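Local coordinates for hypothetical protein (Aquifex aeolicus, PDB 2HEK), which is an HD-domain protein of unproven function, possibly a dGTPase, that holds a zinc ion and, well away from it, GDP, at residues Tyr214-Ile228 with Leu346-Arg358. Sequence-based numbering, arbitrary orientation.
Sequences YFMYVQVYFHKVVRI and LKPIKLYRIYVDR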
ATOM      1  N   TYR A 214     -11.143 -13.606  10.885  1.00 25.10           N
ATOM      2  CA  TYR A 214     -11.552 -13.234  12.266  1.00 27.21           C
ATOM      3  C   TYR A 214     -11.781 -11.717  12.367  1.00 26.22           C
ATOM      4  O   TYR A 214     -12.781 -11.262  12.928  1.00 26.80           O
ATOM      5  CB  TYR A 214     -10.462 -13.629  13.288  1.00 27.17           C
ATOM      6  CG  TYR A 214     -10.619 -12.984  14.639  1.00 27.81           C
ATOM      7  CD1 TYR A 214     -11.406 -13.582  15.645  1.00 28.54           C
ATOM      8  CD2 TYR A 214      -9.944 -11.784  14.944  1.00 28.92           C
ATOM      9  CE1 TYR A 214     -11.527 -12.978  16.940  1.00 28.92           C
ATOM     10  CE2 TYR A 214     -10.051 -11.193  16.193  1.00 29.30           C
ATOM     11  CZ  TYR A 214     -10.836 -11.775  17.187  1.00 30.49           C
ATOM     12  OH  TYR A 214     -10.908 -11.131  18.427  1.00 31.02           O
ATOM     13  N   PHE A 215     -10.838 -10.919  11.864  1.00 26.68           N
ATOM     14  CA  PHE A 215     -11.027  -9.458  11.921  1.00 24.76           C
ATOM     15  C   PHE A 215     -12.287  -8.965  11.217  1.00 25.54           C
ATOM     16  O   PHE A 215     -12.997  -8.103  11.741  1.00 26.40           O
ATOM     17  CB  PHE A 215      -9.807  -8.727  11.391  1.00 26.19           C
ATOM     18  CG  PHE A 215      -8.678  -8.664  12.388  1.00 27.25           C
ATOM     19  CD1 PHE A 215      -7.432  -9.205  12.090  1.00 28.15           C
ATOM     20  CD2 PHE A 215      -8.865  -8.025  13.619  1.00 30.35           C
ATOM     21  CE1 PHE A 215      -6.348  -9.104  13.026  1.00 28.83           C
ATOM     22  CE2 PHE A 215      -7.823  -7.935  14.558  1.00 28.83           C
ATOM     23  CZ  PHE A 215      -6.551  -8.497  14.244  1.00 25.82           C
ATOM     24  N   MET A 216     -12.580  -9.493  10.032  1.00 22.64           N
ATOM     25  CA  MET A 216     -13.796  -9.056   9.344  1.00 24.21           C
ATOM     26  C   MET A 216     -15.049  -9.364  10.164  1.00 24.76           C
ATOM     27  O   MET A 216     -15.975  -8.550  10.197  1.00 26.37           O
ATOM     28  CB  MET A 216     -13.899  -9.649   7.940  1.00 22.03           C
ATOM     29  CG  MET A 216     -12.822  -9.100   6.976  1.00 24.84           C
ATOM     30  SD  MET A 216     -12.835  -7.253   6.892  1.00 30.52           S
ATOM     31  CE  MET A 216     -14.476  -6.921   6.305  1.00 23.57           C
ATOM     32  N   TYR A 217     -15.088 -10.529  10.811  1.00 25.12           N
ATOM     33  CA  TYR A 217     -16.234 -10.882  11.673  1.00 27.94           C
ATOM     34  C   TYR A 217     -16.381  -9.978  12.874  1.00 29.64           C
ATOM     35  O   TYR A 217     -17.474  -9.450  13.126  1.00 29.40           O
ATOM     36  CB  TYR A 217     -16.207 -12.374  12.100  1.00 31.96           C
ATOM     37  CG  TYR A 217     -16.847 -13.191  11.037  1.00 35.89           C
ATOM     38  CD1 TYR A 217     -16.100 -13.658   9.958  1.00 36.31           C
ATOM     39  CD2 TYR A 217     -18.224 -13.388  11.029  1.00 38.42           C
ATOM     40  CE1 TYR A 217     -16.703 -14.335   8.913  1.00 36.64           C
ATOM     41  CE2 TYR A 217     -18.847 -14.079   9.994  1.00 38.66           C
ATOM     42  CZ  TYR A 217     -18.072 -14.552   8.944  1.00 38.02           C
ATOM     43  OH  TYR A 217     -18.662 -15.251   7.906  1.00 40.49           O
ATOM     44  N   VAL A 218     -15.287  -9.764  13.610  1.00 29.46           N
ATOM     45  CA  VAL A 218     -15.410  -8.949  14.821  1.00 32.39           C
ATOM     46  C   VAL A 218     -15.633  -7.471  14.506  1.00 33.11           C
ATOM     47  O   VAL A 218     -16.399  -6.789  15.208  1.00 32.78           O
ATOM     48  CB  VAL A 218     -14.261  -9.152  15.843  1.00 30.43           C
ATOM     49  CG1 VAL A 218     -14.306 -10.581  16.354  1.00 31.59           C
ATOM     50  CG2 VAL A 218     -12.885  -8.786  15.267  1.00 30.13           C
ATOM     51  N   GLN A 219     -14.998  -6.985  13.445  1.00 28.88           N
ATOM     52  CA  GLN A 219     -15.058  -5.541  13.174  1.00 31.28           C
ATOM     53  C   GLN A 219     -16.335  -5.169  12.409  1.00 27.75           C
ATOM     54  O   GLN A 219     -16.947  -4.118  12.681  1.00 25.86           O
ATOM     55  CB  GLN A 219     -13.768  -5.060  12.465  1.00 30.57           C
ATOM     56  CG  GLN A 219     -13.726  -3.580  12.013  1.00 37.68           C
ATOM     57  CD  GLN A 219     -13.304  -2.611  13.143  1.00 46.77           C
ATOM     58  OE1 GLN A 219     -13.286  -2.982  14.322  1.00 49.72           O
ATOM     59  NE2 GLN A 219     -12.967  -1.364  12.772  1.00 51.08           N
ATOM     60  N   VAL A 220     -16.734  -6.009  11.447  1.00 26.80           N
ATOM     61  CA  VAL A 220     -17.819  -5.629  10.517  1.00 23.83           C
ATOM     62  C   VAL A 220     -19.083  -6.510  10.618  1.00 26.03           C
ATOM     63  O   VAL A 220     -20.167  -6.005  10.954  1.00 29.02           O
ATOM     64  CB  VAL A 220     -17.342  -5.591   9.016  1.00 24.83           C
ATOM     65  CG1 VAL A 220     -18.519  -5.227   8.114  1.00 26.04           C
ATOM     66  CG2 VAL A 220     -16.166  -4.600   8.813  1.00 23.01           C
ATOM     67  N   TYR A 221     -18.960  -7.807  10.333  1.00 24.16           N
ATOM     68  CA  TYR A 221     -20.168  -8.644  10.179  1.00 29.58           C
ATOM     69  C   TYR A 221     -20.925  -8.762  11.519  1.00 29.45           C
ATOM     70  O   TYR A 221     -22.162  -8.867  11.549  1.00 30.89           O
ATOM     71  CB  TYR A 221     -19.841 -10.048   9.579  1.00 29.80           C
ATOM     72  CG  TYR A 221     -18.950 -10.032   8.313  1.00 26.51           C
ATOM     73  CD1 TYR A 221     -17.954 -10.996   8.133  1.00 25.45           C
ATOM     74  CD2 TYR A 221     -19.111  -9.046   7.305  1.00 26.02           C
ATOM     75  CE1 TYR A 221     -17.134 -11.003   6.983  1.00 25.18           C
ATOM     76  CE2 TYR A 221     -18.272  -9.032   6.164  1.00 28.05           C
ATOM     77  CZ  TYR A 221     -17.308 -10.028   6.009  1.00 27.13           C
ATOM     78  OH  TYR A 221     -16.468 -10.028   4.885  1.00 26.76           O
ATOM     79  N   PHE A 222     -20.196  -8.726  12.626  1.00 29.67           N
ATOM     80  CA  PHE A 222     -20.848  -8.852  13.950  1.00 31.42           C
ATOM     81  C   PHE A 222     -20.898  -7.530  14.688  1.00 29.87           C
ATOM     82  O   PHE A 222     -21.117  -7.507  15.899  1.00 33.02           O
ATOM     83  CB  PHE A 222     -20.161  -9.925  14.809  1.00 29.96           C
ATOM     84  CG  PHE A 222     -20.333 -11.310  14.284  1.00 33.04           C
ATOM     85  CD1 PHE A 222     -19.464 -12.332  14.702  1.00 37.04           C
ATOM     86  CD2 PHE A 222     -21.330 -11.607  13.340  1.00 30.62           C
ATOM     87  CE1 PHE A 222     -19.615 -13.660  14.215  1.00 39.07           C
ATOM     88  CE2 PHE A 222     -21.499 -12.926  12.837  1.00 36.09           C
ATOM     89  CZ  PHE A 222     -20.630 -13.961  13.293  1.00 36.08           C
ATOM     90  N   HIS A 223     -20.695  -6.421  13.969  1.00 27.24           N
ATOM     91  CA  HIS A 223     -20.732  -5.106  14.590  1.00 28.16           C
ATOM     92  C   HIS A 223     -22.149  -4.971  15.205  1.00 29.89           C
ATOM     93  O   HIS A 223     -23.138  -5.308  14.575  1.00 30.11           O
ATOM     94  CB  HIS A 223     -20.488  -4.013  13.530  1.00 28.24           C
ATOM     95  CG  HIS A 223     -20.352  -2.641  14.092  1.00 28.99           C
ATOM     96  ND1 HIS A 223     -21.435  -1.917  14.542  1.00 27.44           N
ATOM     97  CD2 HIS A 223     -19.262  -1.842  14.256  1.00 29.31           C
ATOM     98  CE1 HIS A 223     -21.024  -0.734  14.960  1.00 27.78           C
ATOM     99  NE2 HIS A 223     -19.715  -0.650  14.768  1.00 31.44           N
ATOM    100  N   LYS A 224     -22.227  -4.468  16.427  1.00 29.60           N
ATOM    101  CA  LYS A 224     -23.490  -4.529  17.171  1.00 31.85           C
ATOM    102  C   LYS A 224     -24.583  -3.730  16.465  1.00 32.10           C
ATOM    103  O   LYS A 224     -25.737  -4.138  16.474  1.00 32.96           O
ATOM    104  CB  LYS A 224     -23.289  -4.020  18.588  1.00 32.93           C
ATOM    105  CG  LYS A 224     -22.940  -2.561  18.691  1.00 36.83           C
ATOM    106  CD  LYS A 224     -22.315  -2.228  20.062  1.00 44.54           C
ATOM    107  CE  LYS A 224     -22.305  -0.723  20.266  1.00 47.83           C
ATOM    108  NZ  LYS A 224     -21.465  -0.327  21.434  1.00 53.64           N
ATOM    109  N   VAL A 225     -24.211  -2.597  15.847  1.00 29.41           N
ATOM    110  CA  VAL A 225     -25.184  -1.775  15.108  1.00 31.16           C
ATOM    111  C   VAL A 225     -25.535  -2.399  13.768  1.00 30.11           C
ATOM    112  O   VAL A 225     -26.698  -2.394  13.402  1.00 30.64           O
ATOM    113  CB  VAL A 225     -24.725  -0.293  14.943  1.00 31.98           C
ATOM    114  CG1 VAL A 225     -25.786   0.557  14.234  1.00 29.31           C
ATOM    115  CG2 VAL A 225     -24.364   0.283  16.292  1.00 33.49           C
ATOM    116  N   VAL A 226     -24.542  -2.950  13.047  1.00 30.76           N
ATOM    117  CA  VAL A 226     -24.820  -3.704  11.828  1.00 31.13           C
ATOM    118  C   VAL A 226     -25.877  -4.806  12.116  1.00 32.51           C
ATOM    119  O   VAL A 226     -26.832  -4.974  11.354  1.00 31.45           O
ATOM    120  CB  VAL A 226     -23.528  -4.322  11.217  1.00 30.25           C
ATOM    121  CG1 VAL A 226     -23.884  -5.316  10.107  1.00 32.69           C
ATOM    122  CG2 VAL A 226     -22.603  -3.188  10.670  1.00 23.64           C
ATOM    123  N   ARG A 227     -25.714  -5.517  13.238  1.00 32.35           N
ATOM    124  CA  ARG A 227     -26.627  -6.613  13.574  1.00 31.05           C
ATOM    125  C   ARG A 227     -28.056  -6.115  13.880  1.00 30.86           C
ATOM    126  O   ARG A 227     -29.024  -6.677  13.342  1.00 31.85           O
ATOM    127  CB  ARG A 227     -26.073  -7.477  14.708  1.00 30.18           C
ATOM    128  CG  ARG A 227     -24.819  -8.361  14.313  1.00 31.66           C
ATOM    129  CD  ARG A 227     -25.131  -9.485  13.297  1.00 34.14           C
ATOM    130  NE  ARG A 227     -26.288 -10.278  13.703  1.00 38.58           N
ATOM    131  CZ  ARG A 227     -27.395 -10.468  12.969  1.00 44.29           C
ATOM    132  NH1 ARG A 227     -27.511  -9.971  11.737  1.00 44.41           N
ATOM    133  NH2 ARG A 227     -28.405 -11.187  13.466  1.00 46.23           N
ATOM    134  N   ILE A 228     -28.193  -5.049  14.662  1.00 28.37           N
ATOM    135  CA  ILE A 228     -29.567  -4.527  14.990  1.00 32.21           C
ATOM    136  C   ILE A 228     -30.302  -3.951  13.761  1.00 34.32           C
ATOM    137  O   ILE A 228     -31.520  -4.155  13.578  1.00 35.15           O
ATOM    138  CB  ILE A 228     -29.604  -3.561  16.244  1.00 32.76           C
ATOM    139  CG1 ILE A 228     -31.052  -3.227  16.677  1.00 32.61           C
ATOM    140  CG2 ILE A 228     -28.798  -2.261  16.034  1.00 33.81           C
ATOM    141  CD1 ILE A 228     -31.858  -4.469  17.166  1.00 32.08           C
ATOM    142  N   LEU A 346      -7.071 -21.281  17.902  1.00 44.73           N
ATOM    143  CA  LEU A 346      -8.024 -20.199  17.613  1.00 41.36           C
ATOM    144  C   LEU A 346      -9.400 -20.516  18.192  1.00 43.24           C
ATOM    145  O   LEU A 346     -10.007 -21.520  17.847  1.00 38.95           O
ATOM    146  CB  LEU A 346      -8.172 -19.969  16.101  1.00 42.35           C
ATOM    147  CG  LEU A 346      -6.927 -19.458  15.353  1.00 42.92           C
ATOM    148  CD1 LEU A 346      -7.102 -19.553  13.812  1.00 43.26           C
ATOM    149  CD2 LEU A 346      -6.628 -18.002  15.779  1.00 41.74           C
ATOM    150  N   LYS A 347      -9.886 -19.652  19.069  1.00 47.24           N
ATOM    151  CA  LYS A 347     -11.165 -19.871  19.726  1.00 60.56           C
ATOM    152  C   LYS A 347     -12.326 -19.294  18.883  1.00 49.75           C
ATOM    153  O   LYS A 347     -12.126 -18.350  18.117  1.00 47.25           O
ATOM    154  CB  LYS A 347     -11.125 -19.266  21.136  1.00 49.41           C
ATOM    155  CG  LYS A 347     -10.150 -19.973  22.108  1.00 69.69           C
ATOM    156  CD  LYS A 347      -9.979 -19.191  23.437  1.00 52.44           C
ATOM    157  CE  LYS A 347      -9.409 -20.091  24.558  1.00 70.88           C
ATOM    158  NZ  LYS A 347      -9.237 -19.369  25.866  1.00 57.26           N
ATOM    159  N   PRO A 348     -13.534 -19.871  19.012  1.00 51.25           N
ATOM    160  CA  PRO A 348     -14.688 -19.309  18.311  1.00 49.54           C
ATOM    161  C   PRO A 348     -15.100 -17.934  18.839  1.00 43.52           C
ATOM    162  O   PRO A 348     -14.790 -17.561  19.971  1.00 40.87           O
ATOM    163  CB  PRO A 348     -15.800 -20.321  18.579  1.00 51.88           C
ATOM    164  CG  PRO A 348     -15.392 -20.983  19.885  1.00 53.85           C
ATOM    165  CD  PRO A 348     -13.892 -21.068  19.797  1.00 52.64           C
ATOM    166  N   ILE A 349     -15.754 -17.164  17.988  1.00 39.19           N
ATOM    167  CA  ILE A 349     -16.303 -15.888  18.412  1.00 36.89           C
ATOM    168  C   ILE A 349     -17.660 -16.179  19.055  1.00 36.34           C
ATOM    169  O   ILE A 349     -18.499 -16.838  18.450  1.00 40.19           O
ATOM    170  CB  ILE A 349     -16.454 -14.924  17.187  1.00 36.21           C
ATOM    171  CG1 ILE A 349     -15.072 -14.600  16.591  1.00 35.65           C
ATOM    172  CG2 ILE A 349     -17.288 -13.649  17.551  1.00 32.38           C
ATOM    173  CD1 ILE A 349     -15.124 -14.159  15.070  1.00 36.67           C
ATOM    174  N   LYS A 350     -17.884 -15.667  20.256  1.00 39.32           N
ATOM    175  CA  LYS A 350     -19.187 -15.837  20.944  1.00 42.75           C
ATOM    176  C   LYS A 350     -19.620 -14.496  21.458  1.00 38.17           C
ATOM    177  O   LYS A 350     -18.958 -13.938  22.324  1.00 38.74           O
ATOM    178  CB  LYS A 350     -19.039 -16.798  22.133  1.00 46.14           C
ATOM    179  CG  LYS A 350     -18.900 -18.267  21.748  1.00 50.89           C
ATOM    180  CD  LYS A 350     -18.368 -19.110  22.922  1.00 53.82           C
ATOM    181  CE  LYS A 350     -19.464 -19.512  23.901  1.00 58.94           C
ATOM    182  NZ  LYS A 350     -20.338 -20.594  23.323  1.00 63.66           N
ATOM    183  N   LEU A 351     -20.726 -13.958  20.944  1.00 36.34           N
ATOM    184  CA  LEU A 351     -21.176 -12.652  21.380  1.00 35.36           C
ATOM    185  C   LEU A 351     -22.664 -12.696  21.609  1.00 36.02           C
ATOM    186  O   LEU A 351     -23.411 -13.261  20.787  1.00 34.40           O
ATOM    187  CB  LEU A 351     -20.841 -11.565  20.327  1.00 38.71           C
ATOM    188  CG  LEU A 351     -19.363 -11.175  20.107  1.00 41.65           C
ATOM    189  CD1 LEU A 351     -19.178 -10.571  18.700  1.00 44.80           C
ATOM    190  CD2 LEU A 351     -18.878 -10.189  21.156  1.00 44.34           C
ATOM    191  N   TYR A 352     -23.108 -12.077  22.700  1.00 33.78           N
ATOM    192  CA  TYR A 352     -24.543 -12.055  23.014  1.00 36.74           C
ATOM    193  C   TYR A 352     -24.924 -10.625  23.208  1.00 34.52           C
ATOM    194  O   TYR A 352     -24.273  -9.907  23.937  1.00 37.98           O
ATOM    195  CB  TYR A 352     -24.845 -12.890  24.287  1.00 42.32           C
ATOM    196  CG  TYR A 352     -24.161 -14.220  24.204  1.00 38.82           C
ATOM    197  CD1 TYR A 352     -22.930 -14.416  24.813  1.00 39.75           C
ATOM    198  CD2 TYR A 352     -24.703 -15.240  23.436  1.00 38.59           C
ATOM    199  CE1 TYR A 352     -22.275 -15.632  24.698  1.00 39.57           C
ATOM    200  CE2 TYR A 352     -24.043 -16.429  23.284  1.00 40.95           C
ATOM    201  CZ  TYR A 352     -22.841 -16.617  23.946  1.00 38.78           C
ATOM    202  OH  TYR A 352     -22.184 -17.803  23.800  1.00 44.13           O
ATOM    203  N   ARG A 353     -25.959 -10.189  22.512  1.00 34.36           N
ATOM    204  CA  ARG A 353     -26.334  -8.792  22.584  1.00 34.82           C
ATOM    205  C   ARG A 353     -27.773  -8.648  23.026  1.00 35.09           C
ATOM    206  O   ARG A 353     -28.621  -9.439  22.633  1.00 35.39           O
ATOM    207  CB  ARG A 353     -26.139  -8.079  21.221  1.00 31.01           C
ATOM    208  CG  ARG A 353     -24.731  -7.482  21.063  1.00 33.93           C
ATOM    209  CD  ARG A 353     -23.702  -8.533  20.741  1.00 32.41           C
ATOM    210  NE  ARG A 353     -22.429  -7.885  20.369  1.00 35.13           N
ATOM    211  CZ  ARG A 353     -22.006  -7.708  19.112  1.00 34.24           C
ATOM    212  NH1 ARG A 353     -22.729  -8.161  18.075  1.00 30.57           N
ATOM    213  NH2 ARG A 353     -20.829  -7.100  18.899  1.00 31.75           N
ATOM    214  N   ILE A 354     -28.039  -7.616  23.807  1.00 36.54           N
ATOM    215  CA  ILE A 354     -29.440  -7.242  24.108  1.00 37.56           C
ATOM    216  C   ILE A 354     -29.636  -5.800  23.678  1.00 32.76           C
ATOM    217  O   ILE A 354     -28.839  -4.923  24.012  1.00 37.33           O
ATOM    218  CB  ILE A 354     -29.815  -7.399  25.621  1.00 38.26           C
ATOM    219  CG1 ILE A 354     -29.606  -8.842  26.082  1.00 40.64           C
ATOM    220  CG2 ILE A 354     -31.288  -7.004  25.870  1.00 36.36           C
ATOM    221  CD1 ILE A 354     -29.759  -9.044  27.615  1.00 39.89           C
ATOM    222  N   TYR A 355     -30.692  -5.569  22.926  1.00 33.19           N
ATOM    223  CA  TYR A 355     -31.004  -4.241  22.426  1.00 36.66           C
ATOM    224  C   TYR A 355     -32.367  -3.820  22.968  1.00 39.35           C
ATOM    225  O   TYR A 355     -33.272  -4.653  23.040  1.00 39.82           O
ATOM    226  CB  TYR A 355     -31.147  -4.312  20.904  1.00 34.90           C
ATOM    227  CG  TYR A 355     -29.886  -4.754  20.170  1.00 34.10           C
ATOM    228  CD1 TYR A 355     -29.733  -6.067  19.767  1.00 34.05           C
ATOM    229  CD2 TYR A 355     -28.861  -3.835  19.872  1.00 34.60           C
ATOM    230  CE1 TYR A 355     -28.578  -6.495  19.055  1.00 34.27           C
ATOM    231  CE2 TYR A 355     -27.712  -4.244  19.157  1.00 34.08           C
ATOM    232  CZ  TYR A 355     -27.584  -5.578  18.768  1.00 33.78           C
ATOM    233  OH  TYR A 355     -26.473  -6.025  18.074  1.00 33.32           O
ATOM    234  N   VAL A 356     -32.525  -2.534  23.270  1.00 41.77           N
ATOM    235  CA  VAL A 356     -33.819  -2.007  23.721  1.00 45.83           C
ATOM    236  C   VAL A 356     -34.253  -0.742  22.981  1.00 47.36           C
ATOM    237  O   VAL A 356     -33.423   0.084  22.601  1.00 48.03           O
ATOM    238  CB  VAL A 356     -33.826  -1.717  25.246  1.00 46.87           C
ATOM    239  CG1 VAL A 356     -33.559  -2.974  26.015  1.00 49.61           C
ATOM    240  CG2 VAL A 356     -32.783  -0.691  25.596  1.00 47.70           C
ATOM    241  N   ASP A 357     -35.562  -0.611  22.782  1.00 50.47           N
ATOM    242  CA  ASP A 357     -36.174   0.629  22.301  1.00 50.74           C
ATOM    243  C   ASP A 357     -35.456   1.827  22.906  1.00 49.69           C
ATOM    244  O   ASP A 357     -35.243   1.881  24.112  1.00 47.54           O
ATOM    245  CB  ASP A 357     -37.655   0.637  22.683  1.00 53.27           C
ATOM    246  CG  ASP A 357     -38.436   1.756  22.010  1.00 55.78           C
ATOM    247  OD1 ASP A 357     -39.406   1.434  21.282  1.00 58.23           O
ATOM    248  OD2 ASP A 357     -38.080   2.942  22.205  1.00 54.71           O
ATOM    249  N   ARG A 358     -35.072   2.793  22.080  1.00 53.72           N
ATOM    250  CA  ARG A 358     -34.246   3.901  22.587  1.00 62.45           C
ATOM    251  C   ARG A 358     -34.942   4.792  23.643  1.00 65.83           C
ATOM    252  O   ARG A 358     -34.273   5.443  24.452  1.00 65.64           O
ATOM    253  CB  ARG A 358     -33.616   4.719  21.442  1.00 65.39           C
ATOM    254  CG  ARG A 358     -34.564   5.619  20.665  1.00 69.16           C
ATOM    255  CD  ARG A 358     -33.769   6.615  19.828  1.00 74.11           C
ATOM    256  NE  ARG A 358     -34.429   7.920  19.712  1.00 79.11           N
ATOM    257  CZ  ARG A 358     -33.792   9.067  19.472  1.00 80.87           C
ATOM    258  NH1 ARG A 358     -32.468   9.093  19.333  1.00 82.81           N
ATOM    259  NH2 ARG A 358     -34.476  10.200  19.374  1.00 83.35           N
TER
HETATM  260  O   HOH W   1     -17.895  -7.037  17.402  1.00 48.65           O
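Arg353 reaches out of strand 349-356 and grips one carbonyl oxygen with both terminal nitrogens: NH1 to Phe222 O is 2.8 Å and NH2 to Phe222 O 3.0 Å, with that oxygen in the guanidinium plane. Its NE hydrogen-bonds to Ser288 OG, which helps fix the group's rotation, while Leu351 CD1 and Lys224 CB lie over opposite faces. Tyr355 OH donates to Lys224 O (2.6 Å) in the carbonyl plane, on a lone pair; the same oxygen takes Ile228 N. These bonds tie the middle strand of an antiparallel three-stranded sheet to the break between helices 203-221 and 224-240, where His223 is the N-cap of the second helix, its ND1 accepting from Val225 N, and the Lys224 side chain lies about 4 Å from a bound GDP. Ile228 lays its CB over the Tyr355 ring, a CH-pi contact 3.7 Å from the centroid; with CG1 anti to the backbone N (chi1 -171°) and chi2 turned to 64°, CD1 comes to Tyr355 CG. A leucine in place of Tyr355 would probably leave Lys224 O without its hydroxyl donor and Ile228 without a flat face. Ile349 pushes CD1 against Tyr217 CB (3.6 Å), Tyr214 and Val218, while its CG2 meets the Phe222 ring edge at CD1 (3.8 Å).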